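Local atomic coordinates of penicillin-binding protein A (Mycobacterium tuberculosis, PDB entry 3UN7), a protein that probably cross-links cell-wall peptidoglycan as a D,D-transpeptidase and probably helps to regulate cell length. Residues A[96-101]-A[344-349]. Residues are numbered along the deposited sequence; the frame is centred on the assembly and turned at random.
Sequences TGRDPR and GPDLAN
Pro-345 and Arg-101 meet where the tip of a beta hairpin, strands 339-343 and 349-352, reaches the loop between helix 87-96 and strand 104-107. Pro-345 CB lies 3.5 Å from Arg-101 CB and just as close to the backbone O of Arg-101, while its CG is 3.6 Å from that same oxygen. With CG anti to the backbone N (chi1 -165°), the arginine runs out extended to NE; the two side chains lie alongside each other, pointing opposite ways, which brings CD to 3.7 Å from Pro-345 O. The second point of contact is a salt bridge: Arg-98 NH1 approaches Asp-346 OD1 at 3.3 Å, a weak hydrogen bond, bent to 139°. OD1 lies at the edge of the guanidinium, near its plane, the two planes only 28° apart. Farther out, Asp-93 and Arg-89 of the helix add long, weak ion pairs to Arg-98 and Asp-346, respectively, and Leu-86 touches Pro-345. The two loops flank strands 104-107 and 339-343, antiparallel neighbours in one mixed sheet, so dimerisation-domain and transpeptidase sequences meet here at the surface. A type I turn presents Pro-345 and Asp-346, closed by the hydrogen bond from Leu-347 N to Gly-344 O, 2.7 Å.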
loop_
_atom_site.group_PDB
_atom_site.type_symbol
_atom_site.label_atom_id
_atom_site.label_comp_id
_atom_site.label_asym_id
_atom_site.label_seq_id
_atom_site.Cartn_x
_atom_site.Cartn_y
_atom_site.Cartn_z
ATOM N N THR A 96 6.095 43.963 11.890
ATOM C CA THR A 96 7.119 43.977 12.931
ATOM C C THR A 96 8.543 44.058 12.365
ATOM O O THR A 96 9.420 44.663 12.977
ATOM C CB THR A 96 6.927 42.797 13.938
ATOM O OG1 THR A 96 7.619 43.077 15.159
ATOM C CG2 THR A 96 7.400 41.469 13.363
ATOM N N GLY A 97 8.747 43.473 11.185
ATOM C CA GLY A 97 10.054 43.444 10.541
ATOM C C GLY A 97 10.716 42.083 10.603
ATOM O O GLY A 97 11.712 41.849 9.920
ATOM N N ARG A 98 10.160 41.189 11.419
ATOM C CA ARG A 98 10.671 39.829 11.580
ATOM C C ARG A 98 10.489 39.006 10.315
ATOM O O ARG A 98 9.445 39.083 9.657
ATOM C CB ARG A 98 9.989 39.140 12.770
ATOM C CG ARG A 98 10.040 37.615 12.773
ATOM C CD ARG A 98 10.023 37.065 14.191
ATOM N NE ARG A 98 8.971 37.657 15.017
ATOM C CZ ARG A 98 7.936 36.987 15.521
ATOM N NH1 ARG A 98 7.798 35.684 15.295
ATOM N NH2 ARG A 98 7.038 37.626 16.263
ATOM N N ASP A 99 11.524 38.233 9.986
ATOM C CA ASP A 99 11.511 37.309 8.856
ATOM C C ASP A 99 10.333 36.336 8.914
ATOM O O ASP A 99 10.140 35.672 9.935
ATOM C CB ASP A 99 12.820 36.513 8.819
ATOM C CG ASP A 99 13.772 37.017 7.767
ATOM O OD1 ASP A 99 14.135 38.219 7.820
ATOM O OD2 ASP A 99 14.142 36.207 6.883
ATOM N N PRO A 100 9.554 36.235 7.815
ATOM C CA PRO A 100 8.410 35.316 7.800
ATOM C C PRO A 100 8.865 33.864 7.656
ATOM O O PRO A 100 10.008 33.604 7.264
ATOM C CB PRO A 100 7.634 35.743 6.551
ATOM C CG PRO A 100 8.686 36.255 5.631
ATOM C CD PRO A 100 9.700 36.946 6.530
ATOM N N ARG A 101 7.964 32.937 7.970
ATOM C CA ARG A 101 8.224 31.512 7.856
ATOM C C ARG A 101 6.891 30.848 7.510
ATOM O O ARG A 101 5.828 31.272 7.984
ATOM C CB ARG A 101 8.785 30.992 9.189
ATOM C CG ARG A 101 9.463 29.607 9.193
ATOM C CD ARG A 101 9.822 29.204 10.644
ATOM N NE ARG A 101 10.497 27.903 10.763
ATOM C CZ ARG A 101 11.718 27.730 11.282
ATOM N NH1 ARG A 101 12.412 28.769 11.744
ATOM N NH2 ARG A 101 12.255 26.513 11.349
ATOM N N GLY A 344 1.713 26.382 12.776
ATOM C CA GLY A 344 2.283 27.648 12.314
ATOM C C GLY A 344 3.807 27.662 12.401
ATOM O O GLY A 344 4.404 26.732 12.941
ATOM N N PRO A 345 4.446 28.730 11.883
ATOM C CA PRO A 345 5.906 28.882 11.906
ATOM C C PRO A 345 6.458 28.801 13.326
ATOM O O PRO A 345 7.593 28.367 13.525
ATOM C CB PRO A 345 6.124 30.307 11.380
ATOM C CG PRO A 345 4.796 30.966 11.419
ATOM C CD PRO A 345 3.794 29.882 11.240
ATOM N N ASP A 346 5.653 29.214 14.298
ATOM C CA ASP A 346 6.060 29.180 15.702
ATOM C C ASP A 346 5.492 27.930 16.418
ATOM O O ASP A 346 5.496 27.824 17.654
ATOM C CB ASP A 346 5.713 30.517 16.381
ATOM C CG ASP A 346 6.605 31.669 15.894
ATOM O OD1 ASP A 346 6.132 32.828 15.798
ATOM O OD2 ASP A 346 7.795 31.423 15.601
ATOM N N LEU A 347 5.019 26.987 15.605
ATOM C CA LEU A 347 4.562 25.658 16.029
ATOM C C LEU A 347 3.235 25.600 16.802
ATOM O O LEU A 347 2.876 24.558 17.336
ATOM C CB LEU A 347 5.677 24.881 16.747
ATOM C CG LEU A 347 6.996 24.806 15.970
ATOM C CD1 LEU A 347 8.108 24.216 16.839
ATOM C CD2 LEU A 347 6.819 24.021 14.672
ATOM N N ALA A 348 2.500 26.709 16.842
ATOM C CA ALA A 348 1.141 26.677 17.383
ATOM C C ALA A 348 0.259 25.827 16.469
ATOM O O ALA A 348 0.445 25.809 15.245
ATOM C CB ALA A 348 0.589 28.070 17.498
ATOM N N ASN A 349 -0.688 25.115 17.074
ATOM C CA ASN A 349 -1.577 24.221 16.344
ATOM C C ASN A 349 -2.513 24.983 15.384
ATOM O O ASN A 349 -3.078 26.024 15.744
ATOM C CB ASN A 349 -2.377 23.404 17.352
ATOM C CG ASN A 349 -3.318 22.436 16.707
ATOM O OD1 ASN A 349 -2.900 21.518 16.000
ATOM N ND2 ASN A 349 -4.605 22.607 16.974
#